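Local coordinates for protein probable aspartate aminotransferase 2 (Methanococcus jannaschii, PDB 2Z61) that transfers an amino group from alanine to a furancarboxaldehyde phosphate, using pyridoxal 5'-phosphate, to make the furan precursor of methanofuran, at residues P46-G51 and Y261-A266; I92-G96 and I244-Q248; F296-V300 and F310-G314; A331-G335 and Y345-S349. One frame throughout, in Å; residues are numbered along the deposited sequence.

Contact 1: residues P46-G51 and Y261-A266; sequences PIVDEG and YAALKA
The side chains of Glu50, on helix 45-56, and Lys265, just beyond helix 257-263, run nearly perpendicular to one another where two helical regions of this fold-type I PLP enzyme, a class I aminotransferase, pack together. Their aliphatic portions do most of the touching: Glu50 CG lies 3.5 Å from Lys265 CG and 3.4 Å from the carbonyl oxygen Tyr261 O. The charged ends are less intimate, Glu50 OE1 standing 3.7 Å from Lys265 NZ in a long salt bridge. With CG anti to the backbone N (chi1 -165°), the glutamate heads for the other segment, then bends at chi2, while the lysine folds at chi2 and chi4 to come over beside the carboxylate. Shortening Glu50 to an alanine would probably leave the Lys265 ammonium without this carboxylate and take away the CG methylene that Lys265 CG packs against.

On the buried side, Ile47 does the work. Its CD1 meets Ala266 CB at 3.9 Å, and its CG2 meets Ala262 CB at 4.0 Å. With small residues on both sides, the backbones come close here, Gly51 CA and Ala262 CA being 4.6 Å apart. Further out, Met226 backs Ile47, Trp229 backs Ala262, and Val48, turned away from this contact, packs on Leu55 of the second subunit. Ala262 CB is seated 3.6 Å from Ile47 O, the same oxygen that accepts the helical hydrogen bond of Gly51 N.

Contact 2: residues I92-G96 and I244-Q248; sequences IIITG and ILKLQ
Gln248 reaches from its helix to the backbone at Ile94 because CG stands anti to the backbone N and the chain then bends at chi2, whose 112° is far from a staggered value. Ile93 comes the other way: its CG1 lies beside the backbone N and the chain beyond is extended, and the two side chains run past one another head to tail. The amide nitrogen Gln248 NE2 ends 2.6 Å from Ile94 O, a short bond bent to 139° at the hydrogen. The carbonyl oxygen lies nearly in the amide plane of the glutamine, while the donor is tilted out of the carbonyl plane. NE2 has a second acceptor in Ser65 O.

In fold terms, strand 92-95 lies at one edge, within this chain, of the seven-stranded mixed sheet characteristic of the large domain in this aminotransferase family, and helix 238-251 packs on it. The segment axes pass 10.0 Å apart and run only 25° from parallel. Ile93 spans part of this gap, its CD1 lying 4.0 Å from Ile244 CG2 and 3.9 Å from Leu245 CB. Ile94 turns away from this helix and packs on helix 69-82.

Putting a leucine in place of Gln248 would probably leave Ile94 O and Ser65 O without their shared amide donor in a buried setting. The other end of the amide is held as well: a water donates to Gln248 OE1 at 2.6 Å and accepts from Gly96 N at 3.2 Å.

Contact 3: residues F296-V300 and F310-G314; sequences FGWEV and FPNIG
Ile313 lays its CG2 methyl over one face of the Trp298 indole, a CH-pi contact 3.5 Å from the centroid of the five-membered ring and only 17° off its normal. The isoleucine achieves this with chi1 at 63°, which sends CG1 away and leaves CG2 anti to the carbonyl carbon, above the ring. Phe296 CB covers the opposite face, so the indole is held between two aliphatic groups. Pro311 approaches obliquely, its CG 3.9 Å from Trp298 CE3, and its CB meets Val300 CG1 at 3.7 Å. Val293 of helix 269-295 touches Trp298, Val300 and Pro311 and so joins the apolar group.

Outward lies the backbone pairing. Asn312 N donates to Glu299 O at 2.8 Å, in the carbonyl plane, whereas the return bond from Glu299 N to Asn312 O is weak at 3.3 Å. Pro311 CA adds a CA-H...O contact to the same Glu299 O. At the polar end, Asn312 OD1 accepts from Gly314 N at 2.8 Å.

The whole is a single antiparallel bridge between two loops: one follows the Schellman motif that ends helix 269-295 at Gly297, and the other turns toward helix 317-328 through an Asx turn.

Contact 4: residues A331-G335 and Y345-S349; sequences ALTPG and YIRIS
Thr333 and Arg347 run alongside each other in the same direction, sharing one face of an antiparallel beta hairpin. Arg347 extends with CG anti to its backbone N (chi1 -175°) and bends at chi3 (80°), which carries the guanidinium along the threonine; Thr333 OG1 approaches it obliquely, 4.1 Å from Arg347 NH2. A water hydrogen-bonded to Thr333 OG1 at 2.8 Å also lies beside Arg347 NE, though too close for that detail to be trusted. Arg347 NH1 donates to Asn165 OD1, which fixes the far end. This arginine probably corresponds to the one that binds the substrate carboxylate in related class I aminotransferases, consistent with the hairpin presenting it to the active site.

Leu332 turns to other company, lying alongside Ile348 with its CD2 3.6 Å from Ile348 CG1. Between the two sets of side chains the backbones bond: Arg347 N to Thr333 O at 2.9 Å, in the carbonyl plane, and more weakly Thr333 N to Arg347 O. Gly335 N reaches Tyr345 O at 2.8 Å from well above the carbonyl plane, which brings the glycine backbone close against that oxygen.

Strand 346-349 is the middle of three, with 333-334 on one flank and 308-309 on the other, while Phe320 and Leu324 of helix 317-328 pack on Leu332, and Phe320 on Ile346 too.

In the fold
The four contacts form two groups. Contacts 3 and 4 have centres 11 Å apart and touch: Asn312 ND2 of contact 3 lies 3.0 Å from Tyr345 OH of contact 4, a probable hydrogen bond, and Pro311 packs on Ile346. Contacts 1 and 2, with centres 21 Å apart, do not touch, but the consecutive helices 238-251 and 257-263 connect them, contact 2 is nested in the loop that contact 1 closes, and both touch the second subunit. About 33 Å separates the centres of contacts 2 and 4. Lys222, which carries pyridoxal phosphate, lies in sequence between the two segments of each of contacts 1 and 2; contact 4 probably contributes to substrate binding through Arg347.

Contact 1: residues P46-G51 and Y261-A266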
loop_
_atom_site.group_PDB
_atom_site.type_symbol
_atom_site.label_atom_id
_atom_site.label_comp_id
_atom_site.label_asym_id
_atom_site.label_seq_id
_atom_site.Cartn_x
_atom_site.Cartn_y
_atom_site.Cartn_z
ATOM N N PRO A 46 6.312 5.468 -24.136
ATOM C CA PRO A 46 5.680 6.742 -23.790
ATOM C C PRO A 46 5.369 6.888 -22.303
ATOM O O PRO A 46 5.341 8.006 -21.783
ATOM C CB PRO A 46 4.434 6.777 -24.682
ATOM C CG PRO A 46 4.253 5.360 -25.128
ATOM C CD PRO A 46 5.630 4.830 -25.269
ATOM N N ILE A 47 5.146 5.765 -21.621
ATOM C CA ILE A 47 4.861 5.793 -20.187
ATOM C C ILE A 47 6.159 6.067 -19.431
ATOM O O ILE A 47 6.194 6.904 -18.527
ATOM C CB ILE A 47 4.244 4.454 -19.689
ATOM C CG1 ILE A 47 2.856 4.256 -20.314
ATOM C CG2 ILE A 47 4.133 4.470 -18.163
ATOM C CD1 ILE A 47 2.223 2.906 -20.030
ATOM N N VAL A 48 7.227 5.373 -19.815
ATOM C CA VAL A 48 8.528 5.566 -19.179
ATOM C C VAL A 48 8.985 7.026 -19.299
ATOM O O VAL A 48 9.412 7.635 -18.307
ATOM C CB VAL A 48 9.611 4.646 -19.815
ATOM C CG1 VAL A 48 11.018 5.095 -19.386
ATOM C CG2 VAL A 48 9.377 3.199 -19.398
ATOM N N ASP A 49 8.884 7.594 -20.504
ATOM C CA ASP A 49 9.309 8.984 -20.719
ATOM C C ASP A 49 8.505 9.983 -19.888
ATOM O O ASP A 49 9.049 10.957 -19.378
ATOM C CB ASP A 49 9.230 9.361 -22.210
ATOM C CG ASP A 49 10.152 8.508 -23.084
ATOM O OD1 ASP A 49 11.125 7.944 -22.554
ATOM O OD2 ASP A 49 9.917 8.408 -24.303
ATOM N N GLU A 50 7.208 9.737 -19.744
ATOM C CA GLU A 50 6.359 10.623 -18.962
ATOM C C GLU A 50 6.776 10.560 -17.488
ATOM O O GLU A 50 6.669 11.547 -16.755
ATOM C CB GLU A 50 4.896 10.205 -19.126
ATOM C CG GLU A 50 3.890 11.238 -18.671
ATOM C CD GLU A 50 4.200 12.617 -19.227
ATOM O OE1 GLU A 50 4.678 12.694 -20.381
ATOM O OE2 GLU A 50 3.956 13.619 -18.517
ATOM N N GLY A 51 7.250 9.391 -17.061
ATOM C CA GLY A 51 7.697 9.234 -15.693
ATOM C C GLY A 51 8.982 10.026 -15.498
ATOM O O GLY A 51 9.184 10.671 -14.472
ATOM N N TYR A 261 1.090 10.293 -12.916
ATOM C CA TYR A 261 1.347 11.130 -14.077
ATOM C C TYR A 261 1.810 10.326 -15.276
ATOM O O TYR A 261 1.403 10.602 -16.399
ATOM C CB TYR A 261 2.369 12.227 -13.755
ATOM C CG TYR A 261 1.758 13.344 -12.943
ATOM C CD1 TYR A 261 1.955 13.427 -11.565
ATOM C CD2 TYR A 261 0.925 14.287 -13.546
ATOM C CE1 TYR A 261 1.332 14.416 -10.806
ATOM C CE2 TYR A 261 0.296 15.282 -12.794
ATOM C CZ TYR A 261 0.502 15.338 -11.429
ATOM O OH TYR A 261 -0.153 16.294 -10.684
ATOM N N ALA A 262 2.641 9.319 -15.039
ATOM C CA ALA A 262 3.144 8.488 -16.123
ATOM C C ALA A 262 2.018 7.691 -16.790
ATOM O O ALA A 262 2.007 7.512 -18.010
ATOM C CB ALA A 262 4.211 7.539 -15.590
ATOM N N ALA A 263 1.072 7.221 -15.988
ATOM C CA ALA A 263 -0.044 6.424 -16.492
ATOM C C ALA A 263 -0.924 7.163 -17.503
ATOM O O ALA A 263 -1.592 6.530 -18.324
ATOM C CB ALA A 263 -0.899 5.927 -15.322
ATOM N N LEU A 264 -0.937 8.494 -17.438
ATOM C CA LEU A 264 -1.739 9.279 -18.373
ATOM C C LEU A 264 -1.366 8.912 -19.809
ATOM O O LEU A 264 -2.217 8.908 -20.696
ATOM C CB LEU A 264 -1.519 10.780 -18.153
ATOM C CG LEU A 264 -1.993 11.360 -16.820
ATOM C CD1 LEU A 264 -1.498 12.789 -16.676
ATOM C CD2 LEU A 264 -3.507 11.304 -16.747
ATOM N N LYS A 265 -0.097 8.583 -20.031
ATOM C CA LYS A 265 0.363 8.216 -21.366
ATOM C C LYS A 265 -0.038 6.802 -21.809
ATOM O O LYS A 265 0.226 6.398 -22.939
ATOM C CB LYS A 265 1.884 8.384 -21.455
ATOM C CG LYS A 265 2.331 9.842 -21.449
ATOM C CD LYS A 265 1.763 10.578 -22.658
ATOM C CE LYS A 265 2.002 12.077 -22.567
ATOM N NZ LYS A 265 1.181 12.714 -21.502
ATOM N N ALA A 266 -0.691 6.057 -20.926
ATOM C CA ALA A 266 -1.104 4.703 -21.269
ATOM C C ALA A 266 -2.233 4.708 -22.298
ATOM O O ALA A 266 -2.455 3.716 -22.982
ATOM C CB ALA A 266 -1.548 3.958 -20.015
#

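Contact 2: residues I92-G96 and I244-Q248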
loop_
_atom_site.group_PDB
_atom_site.type_symbol
_atom_site.label_atom_id
_atom_site.label_comp_id
_atom_site.label_asym_id
_atom_site.label_seq_id
_atom_site.Cartn_x
_atom_site.Cartn_y
_atom_site.Cartn_z
ATOM N N ILE A 92 -14.220 6.701 -9.029
ATOM C CA ILE A 92 -12.949 6.020 -9.219
ATOM C C ILE A 92 -11.896 6.456 -8.201
ATOM O O ILE A 92 -11.801 7.632 -7.865
ATOM C CB ILE A 92 -12.396 6.317 -10.637
ATOM C CG1 ILE A 92 -13.490 6.081 -11.681
ATOM C CG2 ILE A 92 -11.162 5.465 -10.921
ATOM C CD1 ILE A 92 -12.984 6.025 -13.116
ATOM N N ILE A 93 -11.119 5.502 -7.699
ATOM C CA ILE A 93 -10.037 5.830 -6.778
ATOM C C ILE A 93 -8.761 5.148 -7.255
ATOM O O ILE A 93 -8.766 3.964 -7.607
ATOM C CB ILE A 93 -10.315 5.384 -5.335
ATOM C CG1 ILE A 93 -11.477 6.184 -4.751
ATOM C CG2 ILE A 93 -9.083 5.626 -4.478
ATOM C CD1 ILE A 93 -11.656 5.985 -3.253
ATOM N N ILE A 94 -7.671 5.908 -7.287
ATOM C CA ILE A 94 -6.383 5.370 -7.710
ATOM C C ILE A 94 -5.716 4.767 -6.466
ATOM O O ILE A 94 -5.490 5.461 -5.472
ATOM C CB ILE A 94 -5.478 6.485 -8.290
ATOM C CG1 ILE A 94 -6.217 7.241 -9.397
ATOM C CG2 ILE A 94 -4.196 5.886 -8.832
ATOM C CD1 ILE A 94 -6.826 6.353 -10.490
ATOM N N THR A 95 -5.412 3.478 -6.521
ATOM C CA THR A 95 -4.804 2.785 -5.380
ATOM C C THR A 95 -3.340 2.441 -5.640
ATOM O O THR A 95 -2.842 2.589 -6.758
ATOM C CB THR A 95 -5.553 1.461 -5.067
ATOM O OG1 THR A 95 -5.598 0.645 -6.246
ATOM C CG2 THR A 95 -6.970 1.737 -4.617
ATOM N N GLY A 96 -2.656 1.967 -4.605
ATOM C CA GLY A 96 -1.262 1.587 -4.757
ATOM C C GLY A 96 -1.201 0.144 -5.204
ATOM O O GLY A 96 -0.737 -0.725 -4.472
ATOM N N ILE A 244 -13.988 3.487 0.799
ATOM C CA ILE A 244 -12.647 3.091 0.400
ATOM C C ILE A 244 -11.695 4.277 0.526
ATOM O O ILE A 244 -10.518 4.100 0.814
ATOM C CB ILE A 244 -12.647 2.522 -1.050
ATOM C CG1 ILE A 244 -13.355 1.160 -1.050
ATOM C CG2 ILE A 244 -11.222 2.376 -1.577
ATOM C CD1 ILE A 244 -13.339 0.439 -2.370
ATOM N N LEU A 245 -12.211 5.487 0.334
ATOM C CA LEU A 245 -11.397 6.691 0.451
ATOM C C LEU A 245 -10.867 6.861 1.878
ATOM O O LEU A 245 -9.700 7.202 2.078
ATOM C CB LEU A 245 -12.206 7.930 0.059
ATOM C CG LEU A 245 -11.473 9.276 0.101
ATOM C CD1 LEU A 245 -10.151 9.183 -0.661
ATOM C CD2 LEU A 245 -12.359 10.352 -0.511
ATOM N N LYS A 246 -11.730 6.632 2.864
ATOM C CA LYS A 246 -11.342 6.738 4.263
ATOM C C LYS A 246 -10.225 5.752 4.563
ATOM O O LYS A 246 -9.263 6.088 5.259
ATOM C CB LYS A 246 -12.542 6.463 5.169
ATOM C CG LYS A 246 -13.702 7.425 4.949
ATOM C CD LYS A 246 -15.000 6.899 5.545
ATOM C CE LYS A 246 -14.856 6.615 7.030
ATOM N NZ LYS A 246 -14.656 7.866 7.813
ATOM N N LEU A 247 -10.349 4.535 4.039
ATOM C CA LEU A 247 -9.324 3.523 4.249
ATOM C C LEU A 247 -8.017 3.978 3.598
ATOM O O LEU A 247 -6.939 3.857 4.186
ATOM C CB LEU A 247 -9.760 2.187 3.643
ATOM C CG LEU A 247 -10.895 1.448 4.353
ATOM C CD1 LEU A 247 -11.363 0.297 3.493
ATOM C CD2 LEU A 247 -10.416 0.942 5.711
ATOM N N GLN A 248 -8.123 4.506 2.381
ATOM C CA GLN A 248 -6.963 4.983 1.635
ATOM C C GLN A 248 -6.268 6.161 2.323
ATOM O O GLN A 248 -5.041 6.203 2.391
ATOM C CB GLN A 248 -7.375 5.387 0.215
ATOM C CG GLN A 248 -6.287 6.122 -0.570
ATOM C CD GLN A 248 -5.739 5.304 -1.729
ATOM O OE1 GLN A 248 -5.354 4.154 -1.564
ATOM N NE2 GLN A 248 -5.700 5.905 -2.908
HETATM O O HOH W 1 -4.472 1.778 -1.988
#

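Contact 3: residues F296-V300 and F310-G314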
loop_
_atom_site.group_PDB
_atom_site.type_symbol
_atom_site.label_atom_id
_atom_site.label_comp_id
_atom_site.label_asym_id
_atom_site.label_seq_id
_atom_site.Cartn_x
_atom_site.Cartn_y
_atom_site.Cartn_z
ATOM N N PHE A 296 1.065 -33.720 -25.068
ATOM C CA PHE A 296 1.367 -34.385 -23.806
ATOM C C PHE A 296 0.179 -35.200 -23.306
ATOM O O PHE A 296 0.277 -35.905 -22.303
ATOM C CB PHE A 296 1.739 -33.344 -22.740
ATOM C CG PHE A 296 3.055 -32.651 -22.982
ATOM C CD1 PHE A 296 3.255 -31.352 -22.533
ATOM C CD2 PHE A 296 4.103 -33.303 -23.631
ATOM C CE1 PHE A 296 4.476 -30.710 -22.722
ATOM C CE2 PHE A 296 5.332 -32.667 -23.825
ATOM C CZ PHE A 296 5.517 -31.369 -23.369
ATOM N N GLY A 297 -0.948 -35.092 -23.999
ATOM C CA GLY A 297 -2.129 -35.824 -23.578
ATOM C C GLY A 297 -2.775 -35.216 -22.345
ATOM O O GLY A 297 -3.572 -35.873 -21.670
ATOM N N TRP A 298 -2.432 -33.963 -22.042
ATOM C CA TRP A 298 -3.004 -33.272 -20.886
ATOM C C TRP A 298 -4.341 -32.629 -21.241
ATOM O O TRP A 298 -4.625 -32.373 -22.410
ATOM C CB TRP A 298 -2.051 -32.189 -20.368
ATOM C CG TRP A 298 -0.782 -32.710 -19.772
ATOM C CD1 TRP A 298 -0.545 -33.977 -19.321
ATOM C CD2 TRP A 298 0.405 -31.957 -19.498
ATOM N NE1 TRP A 298 0.716 -34.059 -18.777
ATOM C CE2 TRP A 298 1.321 -32.834 -18.873
ATOM C CE3 TRP A 298 0.783 -30.625 -19.715
ATOM C CZ2 TRP A 298 2.593 -32.422 -18.463
ATOM C CZ3 TRP A 298 2.049 -30.213 -19.307
ATOM C CH2 TRP A 298 2.940 -31.112 -18.687
ATOM N N GLU A 299 -5.157 -32.362 -20.226
ATOM C CA GLU A 299 -6.462 -31.753 -20.446
ATOM C C GLU A 299 -6.559 -30.306 -19.981
ATOM O O GLU A 299 -6.100 -29.954 -18.892
ATOM C CB GLU A 299 -7.556 -32.561 -19.747
ATOM C CG GLU A 299 -7.999 -33.803 -20.494
ATOM C CD GLU A 299 -9.122 -34.525 -19.781
ATOM O OE1 GLU A 299 -10.133 -33.868 -19.448
ATOM O OE2 GLU A 299 -8.996 -35.746 -19.554
ATOM N N VAL A 300 -7.115 -29.453 -20.829
ATOM C CA VAL A 300 -7.343 -28.064 -20.468
ATOM C C VAL A 300 -8.708 -27.815 -21.045
ATOM O O VAL A 300 -9.255 -28.675 -21.729
ATOM C CB VAL A 300 -6.348 -27.069 -21.123
ATOM C CG1 VAL A 300 -4.935 -27.300 -20.588
ATOM C CG2 VAL A 300 -6.412 -27.184 -22.642
ATOM N N PHE A 310 -3.730 -24.054 -17.232
ATOM C CA PHE A 310 -3.842 -24.904 -16.046
ATOM C C PHE A 310 -4.272 -26.329 -16.418
ATOM O O PHE A 310 -5.405 -26.735 -16.156
ATOM C CB PHE A 310 -4.870 -24.268 -15.102
ATOM C CG PHE A 310 -4.758 -24.707 -13.674
ATOM C CD1 PHE A 310 -3.603 -24.448 -12.941
ATOM C CD2 PHE A 310 -5.826 -25.327 -13.041
ATOM C CE1 PHE A 310 -3.518 -24.798 -11.593
ATOM C CE2 PHE A 310 -5.753 -25.682 -11.697
ATOM C CZ PHE A 310 -4.596 -25.415 -10.972
ATOM N N PRO A 311 -3.360 -27.112 -17.010
ATOM C CA PRO A 311 -3.636 -28.489 -17.426
ATOM C C PRO A 311 -3.782 -29.542 -16.336
ATOM O O PRO A 311 -3.118 -29.481 -15.296
ATOM C CB PRO A 311 -2.462 -28.804 -18.344
ATOM C CG PRO A 311 -1.341 -28.068 -17.678
ATOM C CD PRO A 311 -1.977 -26.731 -17.349
ATOM N N ASN A 312 -4.663 -30.505 -16.594
ATOM C CA ASN A 312 -4.885 -31.628 -15.690
ATOM C C ASN A 312 -3.890 -32.678 -16.181
ATOM O O ASN A 312 -4.085 -33.273 -17.240
ATOM C CB ASN A 312 -6.307 -32.172 -15.832
ATOM C CG ASN A 312 -6.583 -33.332 -14.890
ATOM O OD1 ASN A 312 -5.786 -34.262 -14.781
ATOM N ND2 ASN A 312 -7.720 -33.282 -14.210
ATOM N N ILE A 313 -2.822 -32.893 -15.424
ATOM C CA ILE A 313 -1.803 -33.854 -15.823
ATOM C C ILE A 313 -2.083 -35.260 -15.318
ATOM O O ILE A 313 -1.209 -36.128 -15.359
ATOM C CB ILE A 313 -0.413 -33.416 -15.330
ATOM C CG1 ILE A 313 -0.384 -33.391 -13.802
ATOM C CG2 ILE A 313 -0.077 -32.043 -15.900
ATOM C CD1 ILE A 313 0.977 -33.057 -13.224
ATOM N N GLY A 314 -3.304 -35.478 -14.843
ATOM C CA GLY A 314 -3.686 -36.786 -14.345
ATOM C C GLY A 314 -2.873 -37.294 -13.168
ATOM O O GLY A 314 -2.922 -38.482 -12.852
#

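Contact 4: residues A331-G335 and Y345-S349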
loop_
_atom_site.group_PDB
_atom_site.type_symbol
_atom_site.label_atom_id
_atom_site.label_comp_id
_atom_site.label_asym_id
_atom_site.label_seq_id
_atom_site.Cartn_x
_atom_site.Cartn_y
_atom_site.Cartn_z
ATOM N N ALA A 331 11.025 -24.878 -13.888
ATOM C CA ALA A 331 10.188 -24.421 -12.782
ATOM C C ALA A 331 8.712 -24.249 -13.147
ATOM O O ALA A 331 8.355 -23.426 -13.994
ATOM C CB ALA A 331 10.747 -23.107 -12.234
ATOM N N LEU A 332 7.865 -25.036 -12.492
ATOM C CA LEU A 332 6.419 -24.998 -12.700
ATOM C C LEU A 332 5.757 -24.795 -11.346
ATOM O O LEU A 332 6.350 -25.084 -10.312
ATOM C CB LEU A 332 5.910 -26.316 -13.307
ATOM C CG LEU A 332 6.213 -26.625 -14.772
ATOM C CD1 LEU A 332 5.496 -27.901 -15.171
ATOM C CD2 LEU A 332 5.760 -25.474 -15.651
ATOM N N THR A 333 4.517 -24.317 -11.361
ATOM C CA THR A 333 3.778 -24.074 -10.131
ATOM C C THR A 333 2.760 -25.174 -9.855
ATOM O O THR A 333 1.891 -25.440 -10.681
ATOM C CB THR A 333 3.023 -22.740 -10.208
ATOM O OG1 THR A 333 3.943 -21.689 -10.540
ATOM C CG2 THR A 333 2.340 -22.434 -8.871
ATOM N N PRO A 334 2.857 -25.831 -8.685
ATOM C CA PRO A 334 1.918 -26.901 -8.326
ATOM C C PRO A 334 0.487 -26.378 -8.197
ATOM O O PRO A 334 0.233 -25.393 -7.507
ATOM C CB PRO A 334 2.484 -27.432 -7.008
ATOM C CG PRO A 334 3.214 -26.250 -6.441
ATOM C CD PRO A 334 3.896 -25.677 -7.654
ATOM N N GLY A 335 -0.443 -27.051 -8.864
ATOM C CA GLY A 335 -1.832 -26.634 -8.848
ATOM C C GLY A 335 -2.521 -26.588 -7.500
ATOM O O GLY A 335 -3.365 -25.724 -7.270
ATOM N N TYR A 345 -3.419 -30.872 -11.047
ATOM C CA TYR A 345 -3.025 -29.785 -11.927
ATOM C C TYR A 345 -1.687 -29.051 -11.633
ATOM O O TYR A 345 -1.065 -29.222 -10.581
ATOM C CB TYR A 345 -4.138 -28.787 -11.865
ATOM C CG TYR A 345 -5.466 -29.315 -12.357
ATOM C CD1 TYR A 345 -6.234 -30.205 -11.600
ATOM C CD2 TYR A 345 -5.969 -28.892 -13.589
ATOM C CE1 TYR A 345 -7.475 -30.657 -12.060
ATOM C CE2 TYR A 345 -7.206 -29.339 -14.059
ATOM C CZ TYR A 345 -7.953 -30.221 -13.287
ATOM O OH TYR A 345 -9.175 -30.657 -13.746
ATOM N N ILE A 346 -1.292 -28.207 -12.587
ATOM C CA ILE A 346 -0.108 -27.363 -12.475
ATOM C C ILE A 346 -0.352 -26.131 -13.345
ATOM O O ILE A 346 -1.050 -26.204 -14.362
ATOM C CB ILE A 346 1.179 -28.063 -12.984
ATOM C CG1 ILE A 346 1.115 -28.241 -14.502
ATOM C CG2 ILE A 346 1.360 -29.398 -12.280
ATOM C CD1 ILE A 346 2.446 -28.617 -15.126
ATOM N N ARG A 347 0.210 -24.999 -12.946
ATOM C CA ARG A 347 0.036 -23.786 -13.731
ATOM C C ARG A 347 1.293 -23.494 -14.526
ATOM O O ARG A 347 2.404 -23.502 -13.990
ATOM C CB ARG A 347 -0.278 -22.582 -12.839
ATOM C CG ARG A 347 -0.582 -21.307 -13.634
ATOM C CD ARG A 347 -0.620 -20.064 -12.747
ATOM N NE ARG A 347 0.720 -19.569 -12.449
ATOM C CZ ARG A 347 0.972 -18.494 -11.702
ATOM N NH1 ARG A 347 -0.024 -17.795 -11.174
ATOM N NH2 ARG A 347 2.227 -18.113 -11.487
ATOM N N ILE A 348 1.105 -23.263 -15.819
ATOM C CA ILE A 348 2.204 -22.929 -16.702
ATOM C C ILE A 348 2.012 -21.484 -17.129
ATOM O O ILE A 348 0.949 -21.108 -17.627
ATOM C CB ILE A 348 2.229 -23.825 -17.963
ATOM C CG1 ILE A 348 2.726 -25.226 -17.592
ATOM C CG2 ILE A 348 3.125 -23.205 -19.032
ATOM C CD1 ILE A 348 2.905 -26.156 -18.786
ATOM N N SER A 349 3.036 -20.672 -16.907
ATOM C CA SER A 349 2.981 -19.269 -17.288
ATOM C C SER A 349 3.865 -19.046 -18.502
ATOM O O SER A 349 5.043 -19.388 -18.481
ATOM C CB SER A 349 3.475 -18.387 -16.143
ATOM O OG SER A 349 3.739 -17.075 -16.610
HETATM O O HOH W 2 2.734 -20.851 -12.920
#